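Local coordinates for protein hypothetic aldehyde deformylating oxygenase (Sulfolobus tokodaii, PDB 5V4T) that probably acts as a ferritin-like, iron-dependent oxidoreductase with aldehyde deformylating oxygenase activity, at residues K33-L38 and E91-S96; A47-Q52 and A146-F151; L119-E124 and L187-Q192; Y161-V166 and A204-I209. All coordinates share one frame; numbering follows the deposited sequence.

Interaction 1 (K33-L38 and E91-S96); sequences KILKKL and EDFQSS
Leu38 and Phe93 lie nearest across this contact, with 6.5 Å between Leu38 CA and Phe93 CA; here the beginning of helix 34-46 meets the last turn of helix 80-93 and the loop beyond it. No hydrogen bond joins the two backbones, so the approach is made by side chains. Leu38 and Phe93 point toward each other and slide past in opposite directions. Leu38 uses two atoms: its CB sits 3.8 Å from Phe93 CD1, and its CD1 reaches Phe93 CB at the same distance. With Leu38 CG beside the backbone N (chi1 -69°), the isobutyl group lies along the stem of the phenylalanine while CB stays near the ring. Leu35 comes in on the CD2 side of that ring, with Leu35 CD2 3.7 Å from Phe93 CD2; the Leu35 and Phe93 side chains cross at about a right angle. The ring is thus met by one leucine at each ortho carbon, both obliquely to its plane. Farther out, the extended Gln94 carries its amide to Ile34, whose CD1 is 4.0 Å from Gln94 NE2. Behind the contact, Asp92 O takes two donors of Ser95, the backbone N and the OG, the latter 2.6 Å from Asp92 O, which pins the chain as it leaves the helix. Asp92 itself turns to Arg105 and Arg165 in salt bridges. Leu35 also packs on Leu89 and Val90, and Phe93 on Ile102 of helix 98-128. The contact is therefore apolar, held by van der Waals packing near the surface with an amide at its border, and no polar bond sets its orientation.

Interaction 2 (A47-Q52 and A146-F151); sequences ANYSLQ and ARHVSF. With FE (Fe (III) ion), chain C.
The second shell of the iron site is built here, where Tyr49 meets His148, a ligand of the iron ion in this ferritin-like helical bundle, and in turn rests on Phe151 and bonds to Arg147. His148 ND1 binds the iron at 2.2 Å beside a water molecule, and Glu57, Glu111 and Glu145 complete the site. Tyr49 CG, trans to the main-chain N (chi1 -169°), carries the ring across to the second helix. Its OH lies near the imidazole plane, at the edge, 3.8 Å from His148 CD2. The same hydroxyl accepts a nearly straight bond from Arg147 NE (2.9 Å, 162°), in the guanidinium plane. Arg147 NH2 is held by salt bridges to Asp144 and Glu56, and Glu56 also bonds His148 NE2. Tyr49 CB rests over one face of the Phe151 ring, 4.2 Å from its centroid, while the two rings meet obliquely. Ser50 CB touches Phe151 CZ at 3.8 Å. Cutting Tyr49 back to alanine is likely to leave Arg147 NE without this acceptor and open a gap beside His148 and Phe151. The contact joins the first turn of helix 49-67 to helix 132-155; Val149 packs against Met108 and Glu111 of helix 98-128.

Interaction 3 (L119-E124 and L187-Q192); sequences LKILNE and LGYSIQ
This is a loop-to-helix contact of Tyr189 on Ile121 and Glu124, combining ring packing with a hydroxyl-carboxylate hydrogen bond; it ties the loop before helix 191-211 to helix 98-128 of the ferritin-like bundle. Tyr189 and Ile121 point toward each other. Ile121 CG1 lies over the centre of one face of the Tyr189 ring in a CH-pi contact, 4.1 Å from the centroid and 10° off the ring normal. The other branch, Ile121 CG2, is shared: it touches Tyr189 CE2 at 3.7 Å and Leu187 CD1 at 3.8 Å, so the isoleucine bridges two residues of the loop. Between these two, Gly188 has a positive phi at which a side chain would collide with the carbonyl O of Leu187. Ser190 then caps the following helix through Glu193 N. Glu124 crosses the tyrosine obliquely, yet its carboxylate is turned only 17° from the ring plane. Glu124 CG stands beside the backbone N (chi1 -68°) and the chain runs extended, which brings OE1 to the edge of the phenol; the hydroxyl also packs closely on Glu124 CB. A phenylalanine in place of Tyr189 would probably leave Glu124 OE1 without its hydroxyl donor and the carboxylate freer to turn. Ile121 also touches Leu19 of helix 10-23 and Leu194 of helix 191-211, so the contact sits where several helices meet. The carboxylate is gripped at both oxygens: Lys120 NZ forms a salt bridge 2.9 Å from Glu124 OE2, on the syn side but tilted out of the carboxylate plane, and Tyr189 OH donates to the anti lone pair of Glu124 OE1 at 2.7 Å.

Interaction 4 (Y161-V166 and A204-I209); sequences YAVKRV and ARINKI
No ring enters the interface between Val163 and Val166 on one helix and Ile206 and Ile209 on the other; the aromatic ring beside it, Tyr161, carries Arg165 CG 3.7 Å above one face, offset toward the rim, and has a cation-pi partner in Arg97. The interface is an antiparallel helix pair of the ferritin-like bundle, helix 159-179 against helix 191-211; the axes of segments 161-166 and 204-209 approach to 9.9 Å and run 173° apart. Only branched aliphatic side chains and one alanine meet, without any hydrogen bond across. Val163 CG1 meets Ile206 CG2 at 3.8 Å, while Val163 CG2 lies between the two isoleucines, nearest Ile209 CG2 at 3.9 Å. The valine crosses Ile206 at about a right angle but runs past Ile209 in the opposite direction. With Val163 CG1 anti to the backbone N (chi1 173°), CG2 is beside that N, and the fork can serve both isoleucines. Ala162 CB approaches Ile209 CG2 more loosely, at 4.3 Å. Toward the rest of the bundle, Val166 packs on Met108 and Ile109 of helix 98-128, and Ile209 on Leu153 of helix 132-155. One helical turn from Val163, Val166 CG1 lies 4.0 Å from Ile206 CG1.

From the N terminus, interaction 1 closes the loop between helix 34-46 and the end of helix 80-93. Interaction 2 opens within that loop and closes beyond it, on helix 132-155, so the two cross. Interaction 3 opens on helix 98-128, inside the span of interaction 2, and closes at the start of helix 191-211; interaction 4 crosses it in turn, linking helix 159-179 to the far part of that last helix. Interactions 1 and 3 lie on opposite sides of the chain's centre. Interactions 1 and 4 touch directly, Asp92 OD2 being 2.8 Å from Arg165 NH2 in a salt bridge, while Val149 CG1 and Arg205 NH1 pack 3.7 Å apart between interactions 2 and 4.

Interaction 1 (K33-L38 and E91-S96)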
loop_
_atom_site.group_PDB
_atom_site.type_symbol
_atom_site.label_atom_id
_atom_site.label_comp_id
_atom_site.label_asym_id
_atom_site.label_seq_id
_atom_site.Cartn_x
_atom_site.Cartn_y
_atom_site.Cartn_z
ATOM N N LYS A 33 -14.287 -5.152 6.394
ATOM C CA LYS A 33 -14.465 -4.814 7.814
ATOM C C LYS A 33 -13.793 -5.826 8.747
ATOM O O LYS A 33 -13.237 -5.463 9.807
ATOM C CB LYS A 33 -15.968 -4.792 8.083
ATOM C CG LYS A 33 -16.352 -4.429 9.503
ATOM C CD LYS A 33 -17.871 -4.461 9.628
ATOM C CE LYS A 33 -18.248 -4.732 11.081
ATOM N NZ LYS A 33 -19.711 -4.554 11.235
ATOM N N ILE A 34 -13.867 -7.101 8.357
ATOM C CA ILE A 34 -13.346 -8.201 9.144
ATOM C C ILE A 34 -11.836 -8.091 9.406
ATOM O O ILE A 34 -11.328 -8.678 10.374
ATOM C CB ILE A 34 -13.665 -9.581 8.490
ATOM C CG1 ILE A 34 -13.525 -10.729 9.461
ATOM C CG2 ILE A 34 -12.811 -9.832 7.254
ATOM C CD1 ILE A 34 -14.284 -11.959 9.025
ATOM N N LEU A 35 -11.115 -7.364 8.537
ATOM C CA LEU A 35 -9.671 -7.235 8.719
ATOM C C LEU A 35 -9.301 -6.515 9.962
ATOM O O LEU A 35 -8.225 -6.737 10.490
ATOM C CB LEU A 35 -9.012 -6.482 7.524
ATOM C CG LEU A 35 -8.814 -7.288 6.238
ATOM C CD1 LEU A 35 -8.305 -6.346 5.151
ATOM C CD2 LEU A 35 -7.780 -8.385 6.455
ATOM N N LYS A 36 -10.173 -5.639 10.454
ATOM C CA LYS A 36 -9.844 -4.928 11.718
ATOM C C LYS A 36 -9.713 -5.944 12.867
ATOM O O LYS A 36 -8.664 -6.007 13.549
ATOM C CB LYS A 36 -10.924 -3.883 12.025
ATOM C CG LYS A 36 -10.629 -3.004 13.231
ATOM C CD LYS A 36 -11.782 -2.031 13.465
ATOM C CE LYS A 36 -11.402 -1.016 14.512
ATOM N NZ LYS A 36 -12.436 -0.012 14.846
ATOM N N LYS A 37 -10.736 -6.777 13.035
ATOM C CA LYS A 37 -10.730 -7.807 14.078
ATOM C C LYS A 37 -9.572 -8.774 13.906
ATOM O O LYS A 37 -8.879 -9.107 14.857
ATOM C CB LYS A 37 -12.015 -8.642 14.067
ATOM C CG LYS A 37 -12.944 -8.159 15.121
ATOM C CD LYS A 37 -14.370 -8.677 14.952
ATOM C CE LYS A 37 -15.315 -7.779 15.756
ATOM N NZ LYS A 37 -16.697 -8.308 15.751
ATOM N N LEU A 38 -9.394 -9.258 12.687
ATOM C CA LEU A 38 -8.323 -10.225 12.429
ATOM C C LEU A 38 -6.960 -9.633 12.698
ATOM O O LEU A 38 -6.121 -10.270 13.298
ATOM C CB LEU A 38 -8.399 -10.735 11.013
ATOM C CG LEU A 38 -9.613 -11.633 10.710
ATOM C CD1 LEU A 38 -9.829 -11.709 9.205
ATOM C CD2 LEU A 38 -9.467 -12.973 11.365
ATOM N N GLU A 91 -8.478 -14.086 3.453
ATOM C CA GLU A 91 -8.200 -15.554 3.445
ATOM C C GLU A 91 -6.896 -15.909 4.157
ATOM O O GLU A 91 -6.814 -16.839 4.979
ATOM C CB GLU A 91 -8.209 -16.044 1.989
ATOM C CG GLU A 91 -9.553 -15.881 1.298
ATOM C CD GLU A 91 -9.579 -16.419 -0.124
ATOM O OE1 GLU A 91 -8.515 -16.794 -0.667
ATOM O OE2 GLU A 91 -10.677 -16.410 -0.709
ATOM N N ASP A 92 -5.847 -15.144 3.889
ATOM C CA ASP A 92 -4.578 -15.354 4.538
ATOM C C ASP A 92 -4.653 -15.217 6.050
ATOM O O ASP A 92 -4.028 -16.006 6.752
ATOM C CB ASP A 92 -3.507 -14.423 3.967
ATOM C CG ASP A 92 -3.041 -14.867 2.550
ATOM O OD1 ASP A 92 -3.357 -16.034 2.144
ATOM O OD2 ASP A 92 -2.398 -14.053 1.864
ATOM N N PHE A 93 -5.377 -14.216 6.528
ATOM C CA PHE A 93 -5.511 -14.033 7.977
ATOM C C PHE A 93 -6.181 -15.227 8.656
ATOM O O PHE A 93 -5.886 -15.517 9.850
ATOM C CB PHE A 93 -6.294 -12.783 8.278
ATOM C CG PHE A 93 -5.410 -11.602 8.543
ATOM C CD1 PHE A 93 -4.835 -11.422 9.759
ATOM C CD2 PHE A 93 -5.143 -10.698 7.569
ATOM C CE1 PHE A 93 -4.056 -10.344 10.026
ATOM C CE2 PHE A 93 -4.365 -9.595 7.811
ATOM C CZ PHE A 93 -3.777 -9.421 9.041
ATOM N N GLN A 94 -7.009 -15.894 7.876
ATOM C CA GLN A 94 -7.802 -17.033 8.365
ATOM C C GLN A 94 -7.106 -18.340 8.099
ATOM O O GLN A 94 -7.626 -19.408 8.445
ATOM C CB GLN A 94 -9.168 -17.041 7.675
ATOM C CG GLN A 94 -10.051 -15.878 8.009
ATOM C CD GLN A 94 -11.172 -15.622 6.996
ATOM O OE1 GLN A 94 -11.160 -16.047 5.800
ATOM N NE2 GLN A 94 -12.149 -14.931 7.466
ATOM N N SER A 95 -5.935 -18.318 7.498
ATOM C CA SER A 95 -5.241 -19.526 7.144
ATOM C C SER A 95 -4.362 -20.023 8.245
ATOM O O SER A 95 -3.986 -19.346 9.223
ATOM C CB SER A 95 -4.373 -19.319 5.888
ATOM O OG SER A 95 -3.250 -18.469 6.201
ATOM N N SER A 96 -3.928 -21.260 8.000
ATOM C CA SER A 96 -3.042 -21.964 8.891
ATOM C C SER A 96 -1.661 -21.288 9.012
ATOM O O SER A 96 -1.158 -20.996 10.110
ATOM C CB SER A 96 -2.915 -23.390 8.324
ATOM O OG SER A 96 -1.920 -24.127 8.996
#

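Interaction 2 (A47-Q52 and A146-F151)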
loop_
_atom_site.group_PDB
_atom_site.type_symbol
_atom_site.label_atom_id
_atom_site.label_comp_id
_atom_site.label_asym_id
_atom_site.label_seq_id
_atom_site.Cartn_x
_atom_site.Cartn_y
_atom_site.Cartn_z
ATOM N N ALA A 47 2.359 -9.728 19.483
ATOM C CA ALA A 47 2.565 -8.742 20.587
ATOM C C ALA A 47 3.898 -8.061 20.677
ATOM O O ALA A 47 4.370 -7.751 21.781
ATOM C CB ALA A 47 2.212 -9.363 21.947
ATOM N N ASN A 48 4.530 -7.850 19.545
ATOM C CA ASN A 48 5.799 -7.055 19.576
ATOM C C ASN A 48 5.586 -5.740 18.806
ATOM O O ASN A 48 4.618 -4.987 19.094
ATOM C CB ASN A 48 7.021 -7.826 19.109
ATOM C CG ASN A 48 6.831 -8.552 17.815
ATOM O OD1 ASN A 48 7.733 -9.301 17.418
ATOM N ND2 ASN A 48 5.674 -8.346 17.107
ATOM N N TYR A 49 6.379 -5.492 17.771
ATOM C CA TYR A 49 6.068 -4.342 16.915
ATOM C C TYR A 49 4.678 -4.482 16.245
ATOM O O TYR A 49 4.153 -3.475 15.727
ATOM C CB TYR A 49 7.117 -4.241 15.799
ATOM C CG TYR A 49 7.041 -2.946 15.020
ATOM C CD1 TYR A 49 7.511 -1.763 15.590
ATOM C CD2 TYR A 49 6.406 -2.855 13.783
ATOM C CE1 TYR A 49 7.411 -0.562 14.912
ATOM C CE2 TYR A 49 6.316 -1.639 13.120
ATOM C CZ TYR A 49 6.803 -0.512 13.695
ATOM O OH TYR A 49 6.708 0.696 13.029
ATOM N N SER A 50 4.083 -5.696 16.180
ATOM C CA SER A 50 2.832 -5.863 15.470
ATOM C C SER A 50 1.720 -4.920 15.976
ATOM O O SER A 50 0.903 -4.395 15.225
ATOM C CB SER A 50 2.344 -7.322 15.579
ATOM O OG SER A 50 2.089 -7.609 16.906
ATOM N N LEU A 51 1.722 -4.649 17.280
ATOM C CA LEU A 51 0.725 -3.753 17.824
ATOM C C LEU A 51 0.964 -2.275 17.375
ATOM O O LEU A 51 0.002 -1.600 17.076
ATOM C CB LEU A 51 0.805 -3.839 19.387
ATOM C CG LEU A 51 0.484 -5.241 19.978
ATOM C CD1 LEU A 51 1.112 -5.384 21.342
ATOM C CD2 LEU A 51 -0.967 -5.459 20.030
ATOM N N GLN A 52 2.215 -1.859 17.329
ATOM C CA GLN A 52 2.579 -0.553 16.788
ATOM C C GLN A 52 2.212 -0.497 15.308
ATOM O O GLN A 52 1.691 0.500 14.831
ATOM C CB GLN A 52 4.023 -0.248 17.043
ATOM C CG GLN A 52 4.374 1.121 16.504
ATOM C CD GLN A 52 5.553 1.733 17.145
ATOM O OE1 GLN A 52 5.948 1.385 18.246
ATOM N NE2 GLN A 52 6.169 2.663 16.426
ATOM N N ALA A 146 8.860 1.660 5.820
ATOM C CA ALA A 146 10.157 1.026 5.881
ATOM C C ALA A 146 10.300 0.115 7.081
ATOM O O ALA A 146 10.805 -1.006 6.970
ATOM C CB ALA A 146 11.282 2.060 5.847
ATOM N N ARG A 147 9.778 0.532 8.219
ATOM C CA ARG A 147 9.778 -0.334 9.394
ATOM C C ARG A 147 8.794 -1.446 9.279
ATOM O O ARG A 147 9.054 -2.571 9.747
ATOM C CB ARG A 147 9.486 0.488 10.631
ATOM C CG ARG A 147 10.561 1.439 11.107
ATOM C CD ARG A 147 10.222 1.963 12.531
ATOM N NE ARG A 147 8.889 2.585 12.664
ATOM C CZ ARG A 147 8.580 3.861 12.395
ATOM N NH1 ARG A 147 9.470 4.701 11.933
ATOM N NH2 ARG A 147 7.347 4.290 12.556
ATOM N N HIS A 148 7.667 -1.211 8.622
ATOM C CA HIS A 148 6.685 -2.264 8.380
ATOM C C HIS A 148 7.298 -3.409 7.564
ATOM O O HIS A 148 7.143 -4.578 7.864
ATOM C CB HIS A 148 5.421 -1.767 7.724
ATOM C CG HIS A 148 4.629 -0.819 8.593
ATOM N ND1 HIS A 148 3.412 -0.295 8.232
ATOM C CD2 HIS A 148 4.942 -0.266 9.796
ATOM C CE1 HIS A 148 2.976 0.494 9.193
ATOM N NE2 HIS A 148 3.888 0.542 10.149
ATOM N N VAL A 149 7.976 -3.061 6.502
ATOM C CA VAL A 149 8.604 -4.061 5.680
ATOM C C VAL A 149 9.689 -4.844 6.402
ATOM O O VAL A 149 9.720 -6.081 6.309
ATOM C CB VAL A 149 9.147 -3.371 4.396
ATOM C CG1 VAL A 149 10.004 -4.366 3.613
ATOM C CG2 VAL A 149 8.004 -2.882 3.559
ATOM N N SER A 150 10.514 -4.164 7.195
ATOM C CA SER A 150 11.560 -4.797 8.035
ATOM C C SER A 150 10.933 -5.731 9.018
ATOM O O SER A 150 11.385 -6.880 9.190
ATOM C CB SER A 150 12.381 -3.769 8.836
ATOM O OG SER A 150 13.047 -2.983 7.933
ATOM N N PHE A 151 9.822 -5.295 9.612
ATOM C CA PHE A 151 9.098 -6.183 10.515
ATOM C C PHE A 151 8.599 -7.430 9.808
ATOM O O PHE A 151 8.743 -8.548 10.330
ATOM C CB PHE A 151 7.937 -5.436 11.175
ATOM C CG PHE A 151 7.101 -6.296 12.070
ATOM C CD1 PHE A 151 7.642 -6.913 13.180
ATOM C CD2 PHE A 151 5.776 -6.416 11.826
ATOM C CE1 PHE A 151 6.819 -7.753 13.976
ATOM C CE2 PHE A 151 4.970 -7.260 12.581
ATOM C CZ PHE A 151 5.510 -7.916 13.643
HETATM FE FE FE C . 2.123 -0.435 6.425
HETATM O O HOH W 1 0.720 -0.289 4.909
#

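Interaction 3 (L119-E124 and L187-Q192)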
loop_
_atom_site.group_PDB
_atom_site.type_symbol
_atom_site.label_atom_id
_atom_site.label_comp_id
_atom_site.label_asym_id
_atom_site.label_seq_id
_atom_site.Cartn_x
_atom_site.Cartn_y
_atom_site.Cartn_z
ATOM N N LEU A 119 3.548 5.466 -2.988
ATOM C CA LEU A 119 4.058 6.524 -2.117
ATOM C C LEU A 119 5.114 7.377 -2.838
ATOM O O LEU A 119 5.184 8.599 -2.666
ATOM C CB LEU A 119 4.643 5.950 -0.827
ATOM C CG LEU A 119 3.595 5.374 0.104
ATOM C CD1 LEU A 119 4.182 4.522 1.202
ATOM C CD2 LEU A 119 2.758 6.480 0.706
ATOM N N LYS A 120 5.963 6.741 -3.661
ATOM C CA LYS A 120 6.907 7.495 -4.509
ATOM C C LYS A 120 6.148 8.478 -5.377
ATOM O O LYS A 120 6.520 9.664 -5.470
ATOM C CB LYS A 120 7.696 6.522 -5.409
ATOM C CG LYS A 120 8.349 7.196 -6.622
ATOM C CD LYS A 120 8.866 6.108 -7.603
ATOM C CE LYS A 120 9.194 6.650 -8.996
ATOM N NZ LYS A 120 10.423 7.500 -8.827
ATOM N N ILE A 121 5.129 8.030 -6.054
ATOM C CA ILE A 121 4.366 8.911 -6.923
ATOM C C ILE A 121 3.704 10.025 -6.118
ATOM O O ILE A 121 3.803 11.184 -6.450
ATOM C CB ILE A 121 3.310 8.143 -7.713
ATOM C CG1 ILE A 121 3.982 7.113 -8.649
ATOM C CG2 ILE A 121 2.379 9.086 -8.435
ATOM C CD1 ILE A 121 2.978 6.110 -9.158
ATOM N N LEU A 122 3.079 9.667 -4.994
ATOM C CA LEU A 122 2.454 10.685 -4.126
ATOM C C LEU A 122 3.417 11.699 -3.590
ATOM O O LEU A 122 3.080 12.899 -3.499
ATOM C CB LEU A 122 1.572 10.054 -3.009
ATOM C CG LEU A 122 0.377 9.310 -3.548
ATOM C CD1 LEU A 122 -0.289 8.516 -2.438
ATOM C CD2 LEU A 122 -0.645 10.263 -4.183
ATOM N N ASN A 123 4.614 11.234 -3.176
ATOM C CA ASN A 123 5.658 12.154 -2.698
ATOM C C ASN A 123 6.120 13.135 -3.758
ATOM O O ASN A 123 6.097 14.326 -3.599
ATOM C CB ASN A 123 6.831 11.285 -2.218
ATOM C CG ASN A 123 7.896 12.053 -1.517
ATOM O OD1 ASN A 123 7.805 13.238 -1.209
ATOM N ND2 ASN A 123 8.983 11.353 -1.239
ATOM N N GLU A 124 6.522 12.582 -4.873
ATOM C CA GLU A 124 7.030 13.385 -5.989
ATOM C C GLU A 124 5.982 14.381 -6.501
ATOM O O GLU A 124 6.292 15.547 -6.735
ATOM C CB GLU A 124 7.447 12.487 -7.117
ATOM C CG GLU A 124 8.664 11.679 -6.746
ATOM C CD GLU A 124 9.159 10.769 -7.839
ATOM O OE1 GLU A 124 8.514 10.650 -8.892
ATOM O OE2 GLU A 124 10.260 10.171 -7.624
ATOM N N LEU A 187 -0.282 12.154 -14.476
ATOM C CA LEU A 187 0.698 12.686 -13.559
ATOM C C LEU A 187 2.107 12.713 -14.156
ATOM O O LEU A 187 3.023 13.183 -13.496
ATOM C CB LEU A 187 0.705 11.888 -12.262
ATOM C CG LEU A 187 -0.627 11.655 -11.537
ATOM C CD1 LEU A 187 -0.483 10.928 -10.215
ATOM C CD2 LEU A 187 -1.356 12.947 -11.316
ATOM N N GLY A 188 2.280 12.212 -15.383
ATOM C CA GLY A 188 3.572 12.305 -16.070
ATOM C C GLY A 188 4.435 11.032 -15.972
ATOM O O GLY A 188 5.541 11.006 -16.474
ATOM N N TYR A 189 3.889 9.960 -15.432
ATOM C CA TYR A 189 4.619 8.689 -15.232
ATOM C C TYR A 189 4.377 7.740 -16.386
ATOM O O TYR A 189 3.316 7.745 -16.982
ATOM C CB TYR A 189 4.178 8.008 -13.953
ATOM C CG TYR A 189 4.602 8.818 -12.767
ATOM C CD1 TYR A 189 5.847 8.619 -12.189
ATOM C CD2 TYR A 189 3.813 9.830 -12.255
ATOM C CE1 TYR A 189 6.300 9.404 -11.155
ATOM C CE2 TYR A 189 4.271 10.629 -11.205
ATOM C CZ TYR A 189 5.495 10.394 -10.655
ATOM O OH TYR A 189 5.932 11.217 -9.616
ATOM N N SER A 190 5.415 6.970 -16.675
ATOM C CA SER A 190 5.356 5.868 -17.615
ATOM C C SER A 190 4.974 4.590 -16.881
ATOM O O SER A 190 5.691 4.230 -15.953
ATOM C CB SER A 190 6.711 5.661 -18.206
ATOM O OG SER A 190 6.823 4.379 -18.773
ATOM N N ILE A 191 3.916 3.917 -17.301
ATOM C CA ILE A 191 3.521 2.646 -16.687
ATOM C C ILE A 191 4.654 1.626 -16.836
ATOM O O ILE A 191 4.979 0.922 -15.862
ATOM C CB ILE A 191 2.219 2.074 -17.239
ATOM C CG1 ILE A 191 1.057 3.032 -16.982
ATOM C CG2 ILE A 191 1.872 0.717 -16.648
ATOM C CD1 ILE A 191 0.609 2.987 -15.510
ATOM N N GLN A 192 5.267 1.522 -18.036
ATOM C CA GLN A 192 6.432 0.660 -18.147
ATOM C C GLN A 192 7.550 0.931 -17.143
ATOM O O GLN A 192 8.147 -0.030 -16.559
ATOM C CB GLN A 192 7.045 0.666 -19.566
ATOM C CG GLN A 192 8.131 -0.427 -19.752
ATOM C CD GLN A 192 7.552 -1.838 -19.603
ATOM O OE1 GLN A 192 6.745 -2.273 -20.448
ATOM N NE2 GLN A 192 7.958 -2.583 -18.545
#

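Interaction 4 (Y161-V166 and A204-I209)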
loop_
_atom_site.group_PDB
_atom_site.type_symbol
_atom_site.label_atom_id
_atom_site.label_comp_id
_atom_site.label_asym_id
_atom_site.label_seq_id
_atom_site.Cartn_x
_atom_site.Cartn_y
_atom_site.Cartn_z
ATOM N N TYR A 161 9.467 -20.967 0.910
ATOM C CA TYR A 161 8.083 -20.735 0.774
ATOM C C TYR A 161 7.767 -19.230 0.558
ATOM O O TYR A 161 6.924 -18.851 -0.267
ATOM C CB TYR A 161 7.379 -21.166 2.066
ATOM C CG TYR A 161 5.900 -20.971 2.057
ATOM C CD1 TYR A 161 5.042 -21.848 1.468
ATOM C CD2 TYR A 161 5.335 -19.862 2.716
ATOM C CE1 TYR A 161 3.639 -21.654 1.505
ATOM C CE2 TYR A 161 3.964 -19.669 2.749
ATOM C CZ TYR A 161 3.130 -20.618 2.176
ATOM O OH TYR A 161 1.794 -20.466 2.156
ATOM N N ALA A 162 8.481 -18.385 1.289
ATOM C CA ALA A 162 8.226 -16.932 1.192
ATOM C C ALA A 162 8.610 -16.343 -0.174
ATOM O O ALA A 162 7.868 -15.587 -0.768
ATOM C CB ALA A 162 8.952 -16.189 2.317
ATOM N N VAL A 163 9.742 -16.797 -0.674
ATOM C CA VAL A 163 10.154 -16.347 -2.014
ATOM C C VAL A 163 9.123 -16.771 -3.035
ATOM O O VAL A 163 8.744 -15.986 -3.881
ATOM C CB VAL A 163 11.567 -16.833 -2.356
ATOM C CG1 VAL A 163 11.928 -16.511 -3.809
ATOM C CG2 VAL A 163 12.584 -16.240 -1.436
ATOM N N LYS A 164 8.693 -18.067 -3.005
ATOM C CA LYS A 164 7.701 -18.533 -3.947
ATOM C C LYS A 164 6.376 -17.735 -3.839
ATOM O O LYS A 164 5.762 -17.410 -4.871
ATOM C CB LYS A 164 7.471 -20.040 -3.796
ATOM C CG LYS A 164 8.679 -20.866 -4.215
ATOM C CD LYS A 164 8.482 -22.365 -3.990
ATOM C CE LYS A 164 7.027 -22.816 -4.175
ATOM N NZ LYS A 164 6.888 -24.297 -4.477
ATOM N N ARG A 165 5.969 -17.385 -2.606
ATOM C CA ARG A 165 4.816 -16.543 -2.409
ATOM C C ARG A 165 4.948 -15.200 -3.090
ATOM O O ARG A 165 3.970 -14.723 -3.757
ATOM C CB ARG A 165 4.529 -16.286 -0.936
ATOM C CG ARG A 165 3.966 -17.464 -0.175
ATOM C CD ARG A 165 2.477 -17.555 -0.223
ATOM N NE ARG A 165 1.850 -16.421 0.416
ATOM C CZ ARG A 165 0.571 -16.174 0.338
ATOM N NH1 ARG A 165 -0.237 -17.050 -0.289
ATOM N NH2 ARG A 165 0.054 -15.132 0.945
ATOM N N VAL A 166 6.093 -14.561 -2.891
ATOM C CA VAL A 166 6.359 -13.258 -3.503
ATOM C C VAL A 166 6.215 -13.396 -5.019
ATOM O O VAL A 166 5.582 -12.584 -5.671
ATOM C CB VAL A 166 7.692 -12.639 -3.058
ATOM C CG1 VAL A 166 7.982 -11.365 -3.825
ATOM C CG2 VAL A 166 7.623 -12.344 -1.569
ATOM N N ALA A 204 14.757 -6.975 -4.814
ATOM C CA ALA A 204 15.344 -6.499 -3.547
ATOM C C ALA A 204 14.723 -7.199 -2.340
ATOM O O ALA A 204 15.429 -7.576 -1.435
ATOM C CB ALA A 204 15.087 -5.006 -3.442
ATOM N N ARG A 205 13.404 -7.362 -2.334
ATOM C CA ARG A 205 12.735 -8.000 -1.203
ATOM C C ARG A 205 13.116 -9.451 -1.140
ATOM O O ARG A 205 13.421 -9.971 -0.047
ATOM C CB ARG A 205 11.228 -7.862 -1.213
ATOM C CG ARG A 205 10.708 -6.414 -1.365
ATOM C CD ARG A 205 11.284 -5.402 -0.352
ATOM N NE ARG A 205 10.716 -4.039 -0.595
ATOM C CZ ARG A 205 11.101 -2.896 0.028
ATOM N NH1 ARG A 205 12.109 -2.925 0.892
ATOM N NH2 ARG A 205 10.504 -1.716 -0.231
ATOM N N ILE A 206 13.143 -10.107 -2.295
ATOM C CA ILE A 206 13.610 -11.500 -2.337
ATOM C C ILE A 206 15.047 -11.651 -1.884
ATOM O O ILE A 206 15.376 -12.569 -1.127
ATOM C CB ILE A 206 13.390 -12.142 -3.724
ATOM C CG1 ILE A 206 11.893 -12.290 -3.971
ATOM C CG2 ILE A 206 14.173 -13.458 -3.807
ATOM C CD1 ILE A 206 11.516 -12.660 -5.379
ATOM N N ASN A 207 15.932 -10.783 -2.341
ATOM C CA ASN A 207 17.281 -10.811 -1.858
ATOM C C ASN A 207 17.412 -10.690 -0.331
ATOM O O ASN A 207 18.253 -11.361 0.297
ATOM C CB ASN A 207 18.070 -9.743 -2.522
ATOM C CG ASN A 207 18.314 -10.031 -3.999
ATOM O OD1 ASN A 207 18.118 -11.145 -4.450
ATOM N ND2 ASN A 207 18.845 -9.051 -4.710
ATOM N N LYS A 208 16.579 -9.843 0.255
ATOM C CA LYS A 208 16.616 -9.624 1.698
ATOM C C LYS A 208 16.108 -10.873 2.443
ATOM O O LYS A 208 16.698 -11.288 3.444
ATOM C CB LYS A 208 15.745 -8.443 2.049
ATOM C CG LYS A 208 16.514 -7.140 2.055
ATOM C CD LYS A 208 17.230 -6.974 3.403
ATOM C CE LYS A 208 17.267 -5.542 3.904
ATOM N NZ LYS A 208 18.560 -5.260 4.597
ATOM N N ILE A 209 15.060 -11.493 1.903
ATOM C CA ILE A 209 14.536 -12.765 2.440
ATOM C C ILE A 209 15.631 -13.864 2.429
ATOM O O ILE A 209 15.829 -14.587 3.416
ATOM C CB ILE A 209 13.284 -13.299 1.745
ATOM C CG1 ILE A 209 12.068 -12.347 1.925
ATOM C CG2 ILE A 209 12.942 -14.704 2.176
ATOM C CD1 ILE A 209 10.980 -12.636 0.979
#